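Local coordinates for protein glyoxalase-related enzyme (Fulvimarina pelagi, PDB 3BQX) that is of unknown function but is a glyoxalase-related member of the VOC superfamily, many of whose enzymes depend on a metal, at residues E37-Q42 with L48-V53; N55-E58 with A63-S66; A84-R89 with W121-N126; R99-D102 with G108-G111. One frame throughout, in Å; residues are numbered along the deposited sequence.

Interaction 1: residues E37-Q42 with L48-V53; sequences EIIFYQ and LATWLV
Ile38 through Tyr41 run antiparallel to Leu48 through Trp51 in a beta hairpin, one of the paired strand arrangements from which the curved sheets of VOC folds are built. Ile39 with Thr50 and Tyr41 with Leu48 are hydrogen-bonded pairs, and the side chains of this face are buried, with helix 16-26 touching Ile39 and Thr50. Thr50 places OG1 between its own N and carbonyl carbon (chi1 58°), which brings the hydroxyl to 3.4 Å from Ile39 CB. Beside it, Tyr41 and Leu48 lie alongside one another, Tyr41 CD2 meeting Leu48 CD2 at 4.1 Å. A single water ties the pairs together, 2.7 Å from Tyr41 OH, in the plane of the ring, and 2.8 Å from Thr50 OG1.

The other face is less completely covered: Phe40 and Trp51 are partly exposed, although Ile38 and Ala49 remain buried. Phe40 turns the edge of its ring to Ala49, CD1 to CB 3.3 Å, and meets Trp129 of the second subunit edge-to-face. Ile38 lays CD1 over a face of the indole, 3.7 Å from the centroid of the five-membered ring of Trp51, a CH-pi contact. At the Glu37 end of the hairpin, Trp51 NE1 donates within its own ring plane to Glu37 OE2 at 3.0 Å, a nearly straight bond (171°) received on the anti side of the carboxylate.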
loop_
_atom_site.group_PDB
_atom_site.type_symbol
_atom_site.label_atom_id
_atom_site.label_comp_id
_atom_site.label_asym_id
_atom_site.label_seq_id
_atom_site.Cartn_x
_atom_site.Cartn_y
_atom_site.Cartn_z
ATOM N N GLU A 37 -18.404 -5.232 -6.812
ATOM C CA GLU A 37 -17.415 -5.849 -5.933
ATOM C C GLU A 37 -16.091 -5.113 -5.761
ATOM O O GLU A 37 -15.338 -5.420 -4.838
ATOM C CB GLU A 37 -17.125 -7.287 -6.383
ATOM C CG GLU A 37 -16.320 -7.405 -7.663
ATOM C CD GLU A 37 -16.048 -8.850 -8.049
ATOM O OE1 GLU A 37 -17.023 -9.572 -8.352
ATOM O OE2 GLU A 37 -14.865 -9.265 -8.046
ATOM N N ILE A 38 -15.798 -4.147 -6.621
ATOM C CA ILE A 38 -14.520 -3.451 -6.511
ATOM C C ILE A 38 -14.576 -2.005 -6.985
ATOM O O ILE A 38 -15.402 -1.644 -7.828
ATOM C CB ILE A 38 -13.439 -4.215 -7.329
ATOM C CG1 ILE A 38 -12.029 -3.779 -6.926
ATOM C CG2 ILE A 38 -13.654 -3.988 -8.818
ATOM C CD1 ILE A 38 -10.931 -4.719 -7.467
ATOM N N ILE A 39 -13.700 -1.182 -6.424
ATOM C CA ILE A 39 -13.582 0.215 -6.814
ATOM C C ILE A 39 -12.102 0.518 -7.012
ATOM O O ILE A 39 -11.268 0.108 -6.201
ATOM C CB ILE A 39 -14.139 1.176 -5.741
ATOM C CG1 ILE A 39 -15.641 0.940 -5.567
ATOM C CG2 ILE A 39 -13.865 2.621 -6.144
ATOM C CD1 ILE A 39 -16.277 1.774 -4.474
ATOM N N PHE A 40 -11.780 1.204 -8.106
ATOM C CA PHE A 40 -10.404 1.595 -8.395
ATOM C C PHE A 40 -10.298 3.112 -8.407
ATOM O O PHE A 40 -11.164 3.796 -8.967
ATOM C CB PHE A 40 -9.937 1.123 -9.782
ATOM C CG PHE A 40 -9.767 -0.366 -9.920
ATOM C CD1 PHE A 40 -9.085 -1.106 -8.967
ATOM C CD2 PHE A 40 -10.245 -1.019 -11.050
ATOM C CE1 PHE A 40 -8.879 -2.478 -9.138
ATOM C CE2 PHE A 40 -10.043 -2.389 -11.227
ATOM C CZ PHE A 40 -9.357 -3.115 -10.268
ATOM N N TYR A 41 -9.240 3.633 -7.794
ATOM C CA TYR A 41 -8.973 5.068 -7.780
ATOM C C TYR A 41 -7.593 5.248 -8.410
ATOM O O TYR A 41 -6.652 4.541 -8.050
ATOM C CB TYR A 41 -8.917 5.616 -6.348
ATOM C CG TYR A 41 -10.173 5.431 -5.521
ATOM C CD1 TYR A 41 -11.178 6.399 -5.510
ATOM C CD2 TYR A 41 -10.351 4.290 -4.746
ATOM C CE1 TYR A 41 -12.330 6.231 -4.741
ATOM C CE2 TYR A 41 -11.494 4.111 -3.979
ATOM C CZ TYR A 41 -12.480 5.085 -3.981
ATOM O OH TYR A 41 -13.618 4.887 -3.237
ATOM N N GLN A 42 -7.459 6.172 -9.359
ATOM C CA GLN A 42 -6.159 6.413 -9.969
ATOM C C GLN A 42 -5.346 7.302 -9.037
ATOM O O GLN A 42 -5.763 8.418 -8.713
ATOM C CB GLN A 42 -6.304 7.100 -11.329
ATOM C CG GLN A 42 -4.953 7.355 -12.005
ATOM C CD GLN A 42 -4.215 6.070 -12.342
ATOM O OE1 GLN A 42 -4.708 5.254 -13.113
ATOM N NE2 GLN A 42 -3.036 5.882 -11.755
ATOM N N LEU A 48 -5.296 2.459 -6.458
ATOM C CA LEU A 48 -5.756 2.016 -5.149
ATOM C C LEU A 48 -7.061 1.280 -5.416
ATOM O O LEU A 48 -7.959 1.816 -6.073
ATOM C CB LEU A 48 -6.023 3.206 -4.212
ATOM C CG LEU A 48 -6.781 2.862 -2.917
ATOM C CD1 LEU A 48 -5.905 2.008 -2.011
ATOM C CD2 LEU A 48 -7.179 4.140 -2.190
ATOM N N ALA A 49 -7.159 0.046 -4.939
ATOM C CA ALA A 49 -8.365 -0.741 -5.125
ATOM C C ALA A 49 -8.953 -1.140 -3.789
ATOM O O ALA A 49 -8.216 -1.451 -2.855
ATOM C CB ALA A 49 -8.051 -1.995 -5.926
ATOM N N THR A 50 -10.280 -1.093 -3.692
ATOM C CA THR A 50 -10.991 -1.535 -2.490
ATOM C C THR A 50 -11.903 -2.643 -3.021
ATOM O O THR A 50 -12.865 -2.386 -3.743
ATOM C CB THR A 50 -11.798 -0.395 -1.834
ATOM O OG1 THR A 50 -12.739 0.147 -2.771
ATOM C CG2 THR A 50 -10.863 0.702 -1.374
ATOM N N TRP A 51 -11.557 -3.879 -2.672
ATOM C CA TRP A 51 -12.230 -5.085 -3.144
ATOM C C TRP A 51 -12.909 -5.821 -1.994
ATOM O O TRP A 51 -12.321 -5.950 -0.925
ATOM C CB TRP A 51 -11.148 -5.979 -3.754
ATOM C CG TRP A 51 -11.571 -7.007 -4.730
ATOM C CD1 TRP A 51 -12.808 -7.167 -5.289
ATOM C CD2 TRP A 51 -10.718 -7.972 -5.354
ATOM N NE1 TRP A 51 -12.770 -8.171 -6.232
ATOM C CE2 TRP A 51 -11.499 -8.680 -6.290
ATOM C CE3 TRP A 51 -9.362 -8.303 -5.213
ATOM C CZ2 TRP A 51 -10.973 -9.700 -7.086
ATOM C CZ3 TRP A 51 -8.838 -9.319 -6.008
ATOM C CH2 TRP A 51 -9.644 -10.003 -6.933
ATOM N N LEU A 52 -14.135 -6.304 -2.203
ATOM C CA LEU A 52 -14.810 -7.053 -1.144
ATOM C C LEU A 52 -13.882 -8.192 -0.731
ATOM O O LEU A 52 -13.351 -8.902 -1.582
ATOM C CB LEU A 52 -16.141 -7.623 -1.644
ATOM C CG LEU A 52 -17.239 -6.588 -1.892
ATOM C CD1 LEU A 52 -18.479 -7.278 -2.436
ATOM C CD2 LEU A 52 -17.555 -5.859 -0.593
ATOM N N VAL A 53 -13.697 -8.362 0.575
ATOM C CA VAL A 53 -12.798 -9.386 1.104
ATOM C C VAL A 53 -13.013 -10.792 0.553
ATOM O O VAL A 53 -12.046 -11.491 0.258
ATOM C CB VAL A 53 -12.873 -9.455 2.642
ATOM C CG1 VAL A 53 -11.772 -10.365 3.174
ATOM C CG2 VAL A 53 -12.745 -8.071 3.232
HETATM O O HOH W 1 -13.822 2.573 -1.783
#

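Interaction 2: residues N55-E58 with A63-S66; sequences NLQE and AVTS
Gln57 and Val64 bring the two backbones together, their CA atoms 5.1 Å apart where the chain, having left helix 53-60, doubles back beside it. Residues 55-58 are regular helix, whereas 63-66 form an irregular, rather extended run without strand pairing, so the contact is an approach of a loop to the flank of a helical turn.

Val64, which is buried, forms the centre of the contact. Its CB faces the helix and lies 4.1 Å from Gln57 CB, while the CG2 branch reaches to 4.0 Å from Gln57 CA, so the valine rests against the backbone and the root of the glutamine together. The CG1 branch is turned to Leu56, where CD2 is a looser 4.5 Å away. This helix and the loop behind it form the passage between the two four-stranded mixed sheets of the VOC fold: along the chain, 47-52 is the last strand of the first sheet and 71-76 the first strand of the second. Here the second subunit joins in: Leu56 packs on Ser70, Val64 on Ile120 and Thr65 on Gly69 of that neighbouring copy.

Gln57 brings the polar group. With CG anti to its N (chi1 -177°) and the chain extended beyond, the side chain reaches across to the loop, CG 3.4 Å from Val64 N and the amide beside Ala63, whose CB lies 3.7 Å from Gln57 NE2. As modelled, NE2 also sits 2.8 Å from Val64 N; both atoms are donors and cannot bond, which makes the assignment of oxygen and nitrogen in this amide doubtful.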
loop_
_atom_site.group_PDB
_atom_site.type_symbol
_atom_site.label_atom_id
_atom_site.label_comp_id
_atom_site.label_asym_id
_atom_site.label_seq_id
_atom_site.Cartn_x
_atom_site.Cartn_y
_atom_site.Cartn_z
ATOM N N ASN A 55 -13.966 -11.746 -2.311
ATOM C CA ASN A 55 -13.395 -11.799 -3.648
ATOM C C ASN A 55 -11.870 -11.784 -3.620
ATOM O O ASN A 55 -11.221 -12.492 -4.393
ATOM C CB ASN A 55 -13.930 -10.630 -4.481
ATOM C CG ASN A 55 -15.422 -10.745 -4.748
ATOM O OD1 ASN A 55 -15.859 -11.579 -5.541
ATOM N ND2 ASN A 55 -16.210 -9.918 -4.074
ATOM N N LEU A 56 -11.295 -10.979 -2.732
ATOM C CA LEU A 56 -9.841 -10.930 -2.622
ATOM C C LEU A 56 -9.332 -12.297 -2.174
ATOM O O LEU A 56 -8.397 -12.846 -2.755
ATOM C CB LEU A 56 -9.418 -9.863 -1.610
ATOM C CG LEU A 56 -7.944 -9.864 -1.189
ATOM C CD1 LEU A 56 -7.027 -9.688 -2.401
ATOM C CD2 LEU A 56 -7.728 -8.744 -0.189
ATOM N N GLN A 57 -9.970 -12.847 -1.144
ATOM C CA GLN A 57 -9.590 -14.148 -0.604
ATOM C C GLN A 57 -9.684 -15.225 -1.677
ATOM O O GLN A 57 -8.832 -16.115 -1.761
ATOM C CB GLN A 57 -10.501 -14.504 0.571
ATOM C CG GLN A 57 -10.154 -15.805 1.265
ATOM C CD GLN A 57 -11.064 -16.086 2.440
ATOM O OE1 GLN A 57 -12.255 -16.349 2.270
ATOM N NE2 GLN A 57 -10.509 -16.022 3.646
ATOM N N GLU A 58 -10.729 -15.139 -2.493
ATOM C CA GLU A 58 -10.956 -16.092 -3.574
ATOM C C GLU A 58 -9.831 -16.040 -4.604
ATOM O O GLU A 58 -9.381 -17.074 -5.103
ATOM C CB GLU A 58 -12.286 -15.783 -4.263
ATOM C CG GLU A 58 -12.578 -16.637 -5.488
ATOM C CD GLU A 58 -13.749 -16.109 -6.306
ATOM O OE1 GLU A 58 -14.146 -16.785 -7.282
ATOM O OE2 GLU A 58 -14.272 -15.019 -5.979
ATOM N N ALA A 63 -7.045 -18.602 2.683
ATOM C CA ALA A 63 -7.812 -17.785 3.606
ATOM C C ALA A 63 -7.064 -16.491 3.875
ATOM O O ALA A 63 -5.892 -16.503 4.262
ATOM C CB ALA A 63 -8.049 -18.538 4.915
ATOM N N VAL A 64 -7.747 -15.378 3.641
ATOM C CA VAL A 64 -7.189 -14.055 3.866
ATOM C C VAL A 64 -8.106 -13.363 4.865
ATOM O O VAL A 64 -9.303 -13.200 4.615
ATOM C CB VAL A 64 -7.139 -13.231 2.562
ATOM C CG1 VAL A 64 -6.599 -11.839 2.848
ATOM C CG2 VAL A 64 -6.267 -13.935 1.538
ATOM N N THR A 65 -7.542 -12.969 6.000
ATOM C CA THR A 65 -8.306 -12.310 7.049
ATOM C C THR A 65 -9.032 -11.056 6.569
ATOM O O THR A 65 -8.610 -10.408 5.612
ATOM C CB THR A 65 -7.399 -11.927 8.226
ATOM O OG1 THR A 65 -8.188 -11.323 9.257
ATOM C CG2 THR A 65 -6.328 -10.950 7.771
ATOM N N SER A 66 -10.128 -10.722 7.244
ATOM C CA SER A 66 -10.914 -9.544 6.899
ATOM C C SER A 66 -10.469 -8.367 7.759
ATOM O O SER A 66 -10.862 -7.223 7.522
ATOM C CB SER A 66 -12.403 -9.809 7.136
ATOM O OG SER A 66 -12.663 -10.018 8.514
#

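Interaction 3: residues A84-R89 with W121-N126; sequences APLMER and WEIAFN
Ile123 is met from the helix by two neighbouring residues, Leu86 and Met87, and these three buried side chains make the whole of the contact. Leu86 reaches it with its CD2 methyl, 3.9 Å from Ile123 CG2 and 4.2 Å from Ile123 CD1, the two side chains crossing at about a right angle. Met87, present as selenomethionine, uses the middle of its chain: CG lies 3.7 Å from Ile123 CG1 and 3.8 Å from Ile123 CB, and the two side chains slide past each other in opposite directions. Ile123 has CG1 anti to its carbonyl carbon (chi1 -57°) and CG2 anti to its N; with this fork CG2 makes the closer approach to Leu86 and CG1 to Met87, while CD1 also reaches Leu86.

Outward from this trio, helix 83-92 presents further residues of the same face: Val83 and Leu90 also touch Ile123. Leu86 continues onto His75 of strand 71-76 and Met87 onto Val113 of strand 109-114, so the helix spans the strands on either side of 120-125. Backbone bonding of Ile123 to Gly111 holds the strand in register with 109-114, while Glu122 and Ala124 bond to 71-76. Helix 83-92 thus packs on one face of the four-stranded mixed sheet, ordered 71-76, 120-125, 109-114, 96-102, as in VOC folds.

No hydrogen bond crosses between these segments. The joint is made by branched and flexible hydrocarbon meeting at van der Waals distances, consistent with a seat determined here mainly by shape and burial of apolar surface.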
loop_
_atom_site.group_PDB
_atom_site.type_symbol
_atom_site.label_atom_id
_atom_site.label_comp_id
_atom_site.label_asym_id
_atom_site.label_seq_id
_atom_site.Cartn_x
_atom_site.Cartn_y
_atom_site.Cartn_z
ATOM N N ALA A 84 -4.992 18.761 10.383
ATOM C CA ALA A 84 -6.184 18.718 11.221
ATOM C C ALA A 84 -7.506 18.736 10.449
ATOM O O ALA A 84 -8.379 17.901 10.690
ATOM C CB ALA A 84 -6.153 19.867 12.228
ATOM N N PRO A 85 -7.680 19.699 9.525
ATOM C CA PRO A 85 -8.924 19.775 8.750
ATOM C C PRO A 85 -9.242 18.496 7.973
ATOM O O PRO A 85 -10.372 18.012 8.002
ATOM C CB PRO A 85 -8.683 20.964 7.826
ATOM C CG PRO A 85 -7.813 21.850 8.653
ATOM C CD PRO A 85 -6.829 20.871 9.254
ATOM N N LEU A 86 -8.243 17.956 7.282
ATOM C CA LEU A 86 -8.442 16.737 6.509
ATOM C C LEU A 86 -8.861 15.590 7.423
ATOM O O LEU A 86 -9.781 14.840 7.109
ATOM C CB LEU A 86 -7.164 16.374 5.744
ATOM C CG LEU A 86 -7.175 15.038 4.987
ATOM C CD1 LEU A 86 -8.441 14.911 4.146
ATOM C CD2 LEU A 86 -5.936 14.940 4.108
HETATM N N MSE A 87 -8.191 15.457 8.564
HETATM C CA MSE A 87 -8.534 14.402 9.505
HETATM C C MSE A 87 -9.979 14.516 9.985
HETATM O O MSE A 87 -10.660 13.506 10.147
HETATM C CB MSE A 87 -7.581 14.424 10.698
HETATM C CG MSE A 87 -6.219 13.830 10.380
HETATM SE SE MSE A 87 -4.985 13.955 11.852
HETATM C CE MSE A 87 -5.927 12.887 13.164
ATOM N N GLU A 88 -10.439 15.744 10.216
ATOM C CA GLU A 88 -11.816 15.957 10.654
ATOM C C GLU A 88 -12.776 15.472 9.572
ATOM O O GLU A 88 -13.807 14.870 9.870
ATOM C CB GLU A 88 -12.078 17.440 10.933
ATOM C CG GLU A 88 -11.221 18.040 12.036
ATOM C CD GLU A 88 -11.601 19.475 12.349
ATOM O OE1 GLU A 88 -11.714 20.285 11.403
ATOM O OE2 GLU A 88 -11.782 19.796 13.544
ATOM N N ARG A 89 -12.429 15.741 8.314
ATOM C CA ARG A 89 -13.260 15.329 7.190
ATOM C C ARG A 89 -13.303 13.807 7.080
ATOM O O ARG A 89 -14.343 13.227 6.771
ATOM C CB ARG A 89 -12.737 15.939 5.882
ATOM C CG ARG A 89 -12.840 17.463 5.821
ATOM C CD ARG A 89 -12.772 17.984 4.387
ATOM N NE ARG A 89 -11.433 17.914 3.807
ATOM C CZ ARG A 89 -10.438 18.743 4.110
ATOM N NH1 ARG A 89 -10.625 19.718 4.993
ATOM N NH2 ARG A 89 -9.258 18.608 3.521
ATOM N N TRP A 121 -4.635 5.025 8.146
ATOM C CA TRP A 121 -4.125 6.102 7.321
ATOM C C TRP A 121 -3.410 7.120 8.184
ATOM O O TRP A 121 -3.912 7.518 9.240
ATOM C CB TRP A 121 -5.252 6.830 6.582
ATOM C CG TRP A 121 -5.723 6.137 5.364
ATOM C CD1 TRP A 121 -6.709 5.202 5.283
ATOM C CD2 TRP A 121 -5.194 6.284 4.042
ATOM N NE1 TRP A 121 -6.830 4.748 3.987
ATOM C CE2 TRP A 121 -5.913 5.401 3.208
ATOM C CE3 TRP A 121 -4.184 7.080 3.481
ATOM C CZ2 TRP A 121 -5.653 5.286 1.839
ATOM C CZ3 TRP A 121 -3.926 6.960 2.111
ATOM C CH2 TRP A 121 -4.659 6.073 1.313
ATOM N N GLU A 122 -2.226 7.531 7.754
ATOM C CA GLU A 122 -1.497 8.568 8.455
ATOM C C GLU A 122 -1.689 9.828 7.622
ATOM O O GLU A 122 -1.523 9.792 6.405
ATOM C CB GLU A 122 0.001 8.260 8.533
ATOM C CG GLU A 122 0.814 9.445 9.070
ATOM C CD GLU A 122 2.298 9.169 9.120
ATOM O OE1 GLU A 122 2.754 8.265 8.390
ATOM O OE2 GLU A 122 3.012 9.870 9.873
ATOM N N ILE A 123 -2.087 10.924 8.262
ATOM C CA ILE A 123 -2.227 12.191 7.562
ATOM C C ILE A 123 -1.044 12.964 8.110
ATOM O O ILE A 123 -0.966 13.227 9.310
ATOM C CB ILE A 123 -3.548 12.905 7.895
ATOM C CG1 ILE A 123 -4.730 11.989 7.556
ATOM C CG2 ILE A 123 -3.639 14.205 7.115
ATOM C CD1 ILE A 123 -4.744 11.477 6.124
ATOM N N ALA A 124 -0.117 13.323 7.235
ATOM C CA ALA A 124 1.090 13.981 7.691
ATOM C C ALA A 124 1.588 15.156 6.885
ATOM O O ALA A 124 1.344 15.265 5.684
ATOM C CB ALA A 124 2.213 12.943 7.783
ATOM N N PHE A 125 2.296 16.035 7.585
ATOM C CA PHE A 125 2.945 17.181 6.977
ATOM C C PHE A 125 4.429 16.924 7.228
ATOM O O PHE A 125 4.877 16.947 8.373
ATOM C CB PHE A 125 2.534 18.494 7.647
ATOM C CG PHE A 125 3.380 19.667 7.232
ATOM C CD1 PHE A 125 3.438 20.064 5.900
ATOM C CD2 PHE A 125 4.149 20.351 8.169
ATOM C CE1 PHE A 125 4.253 21.125 5.503
ATOM C CE2 PHE A 125 4.967 21.413 7.784
ATOM C CZ PHE A 125 5.020 21.801 6.451
ATOM N N ASN A 126 5.172 16.625 6.168
ATOM C CA ASN A 126 6.605 16.373 6.270
ATOM C C ASN A 126 7.262 17.201 5.172
ATOM O O ASN A 126 7.419 16.745 4.040
ATOM C CB ASN A 126 6.916 14.892 6.050
ATOM C CG ASN A 126 8.357 14.552 6.368
ATOM O OD1 ASN A 126 9.260 15.355 6.131
ATOM N ND2 ASN A 126 8.583 13.356 6.898
#

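Interaction 4: residues R99-D102 with G108-G111; sequences RPAD and GLRG
A salt-bridged strand pair joins Asp102 to Arg110 at the margin of the second sheet, where edge strand 96-102 runs beside strand 109-114. Their backbones exchange two hydrogen bonds, Asp102 N to Arg110 O at 3.1 Å and Arg110 N to Asp102 O at 3.0 Å. Arg110 bends at chi2 (86°), folding its head back beside the aspartate, and NH1 donates to Asp102 OD1 at 2.6 Å. The bond lies in the guanidinium plane but comes from above the carboxylate plane.

This is a beta hairpin of the VOC sheet, and its polar face bears a three-residue network. Extended Arg99 approaches Asp102 side-on, giving OD2 a bond from NE (2.9 Å) and a longer one from NH2 (3.3 Å). Arg110 NH2 meanwhile sits over the centre of the Arg99 guanidinium, 3.7 Å from Arg99 CZ; the carboxylate, bound at the edge of both groups, probably offsets the positive charge gathered there. Asp59 of the second subunit supplies another anion, forming a salt bridge with Arg110 NH2. Turned to helix 83-92 instead, Ala101 and Leu109 both touch Val83, and Ala101 CB meets Leu109 CD1 at 4.0 Å.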
loop_
_atom_site.group_PDB
_atom_site.type_symbol
_atom_site.label_atom_id
_atom_site.label_comp_id
_atom_site.label_asym_id
_atom_site.label_seq_id
_atom_site.Cartn_x
_atom_site.Cartn_y
_atom_site.Cartn_z
ATOM N N ARG A 99 -5.214 8.658 16.412
ATOM C CA ARG A 99 -4.255 9.535 17.059
ATOM C C ARG A 99 -4.377 10.972 16.573
ATOM O O ARG A 99 -4.157 11.257 15.398
ATOM C CB ARG A 99 -2.823 9.038 16.820
ATOM C CG ARG A 99 -1.769 9.948 17.422
ATOM C CD ARG A 99 -0.393 9.307 17.441
ATOM N NE ARG A 99 0.528 10.103 18.248
ATOM C CZ ARG A 99 1.510 9.597 18.988
ATOM N NH1 ARG A 99 1.710 8.287 19.029
ATOM N NH2 ARG A 99 2.278 10.403 19.708
ATOM N N PRO A 100 -4.766 11.897 17.465
ATOM C CA PRO A 100 -4.894 13.300 17.070
ATOM C C PRO A 100 -3.524 13.797 16.607
ATOM O O PRO A 100 -2.492 13.355 17.115
ATOM C CB PRO A 100 -5.356 13.977 18.356
ATOM C CG PRO A 100 -6.164 12.907 19.014
ATOM C CD PRO A 100 -5.303 11.681 18.821
ATOM N N ALA A 101 -3.517 14.717 15.653
ATOM C CA ALA A 101 -2.273 15.249 15.116
ATOM C C ALA A 101 -1.347 15.870 16.157
ATOM O O ALA A 101 -1.764 16.701 16.964
ATOM C CB ALA A 101 -2.579 16.272 14.028
ATOM N N ASP A 102 -0.086 15.453 16.127
ATOM C CA ASP A 102 0.936 15.983 17.021
ATOM C C ASP A 102 2.285 15.832 16.329
ATOM O O ASP A 102 2.388 15.146 15.309
ATOM C CB ASP A 102 0.936 15.260 18.376
ATOM C CG ASP A 102 1.278 13.788 18.264
ATOM O OD1 ASP A 102 2.344 13.458 17.705
ATOM O OD2 ASP A 102 0.481 12.958 18.748
ATOM N N GLY A 108 7.714 17.760 11.986
ATOM C CA GLY A 108 6.489 17.901 11.222
ATOM C C GLY A 108 5.260 17.726 12.090
ATOM O O GLY A 108 5.292 18.008 13.287
ATOM N N LEU A 109 4.172 17.256 11.488
ATOM C CA LEU A 109 2.923 17.042 12.210
ATOM C C LEU A 109 2.179 15.881 11.559
ATOM O O LEU A 109 2.064 15.831 10.337
ATOM C CB LEU A 109 2.061 18.307 12.149
ATOM C CG LEU A 109 0.708 18.262 12.868
ATOM C CD1 LEU A 109 0.930 18.174 14.368
ATOM C CD2 LEU A 109 -0.100 19.507 12.527
ATOM N N ARG A 110 1.688 14.945 12.362
ATOM C CA ARG A 110 0.958 13.815 11.801
ATOM C C ARG A 110 -0.011 13.172 12.779
ATOM O O ARG A 110 0.214 13.165 13.994
ATOM C CB ARG A 110 1.936 12.755 11.268
ATOM C CG ARG A 110 2.788 12.054 12.328
ATOM C CD ARG A 110 2.078 10.853 12.947
ATOM N NE ARG A 110 2.861 10.280 14.041
ATOM C CZ ARG A 110 2.992 10.844 15.239
ATOM N NH1 ARG A 110 2.387 11.996 15.504
ATOM N NH2 ARG A 110 3.743 10.265 16.166
ATOM N N GLY A 111 -1.101 12.646 12.229
ATOM C CA GLY A 111 -2.112 11.968 13.014
ATOM C C GLY A 111 -2.533 10.704 12.287
ATOM O O GLY A 111 -2.076 10.453 11.169
#

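In the fold
The hairpins of interactions 1 and 4 belong to different sheets, on opposite sides of the chain's centre and with their own centres 27 Å apart. Interaction 2 follows interaction 1 in the chain, its centre 14 Å away; Trp51 CE3 packs 3.7 Å from Leu56 CA. Interaction 4 is nested inside the loop closed by interaction 3, with centres only 7 Å apart, and a probable hydrogen bond from Phe125 N to Leu109 O (2.8 Å) joins their neighbouring strands. Interactions 2 and 4, 32 Å apart within the chain, are related through the dimer: Asp59, on the helix of interaction 2, pairs with Arg110 of the partner. In VOC relatives such sheets commonly enclose the active site.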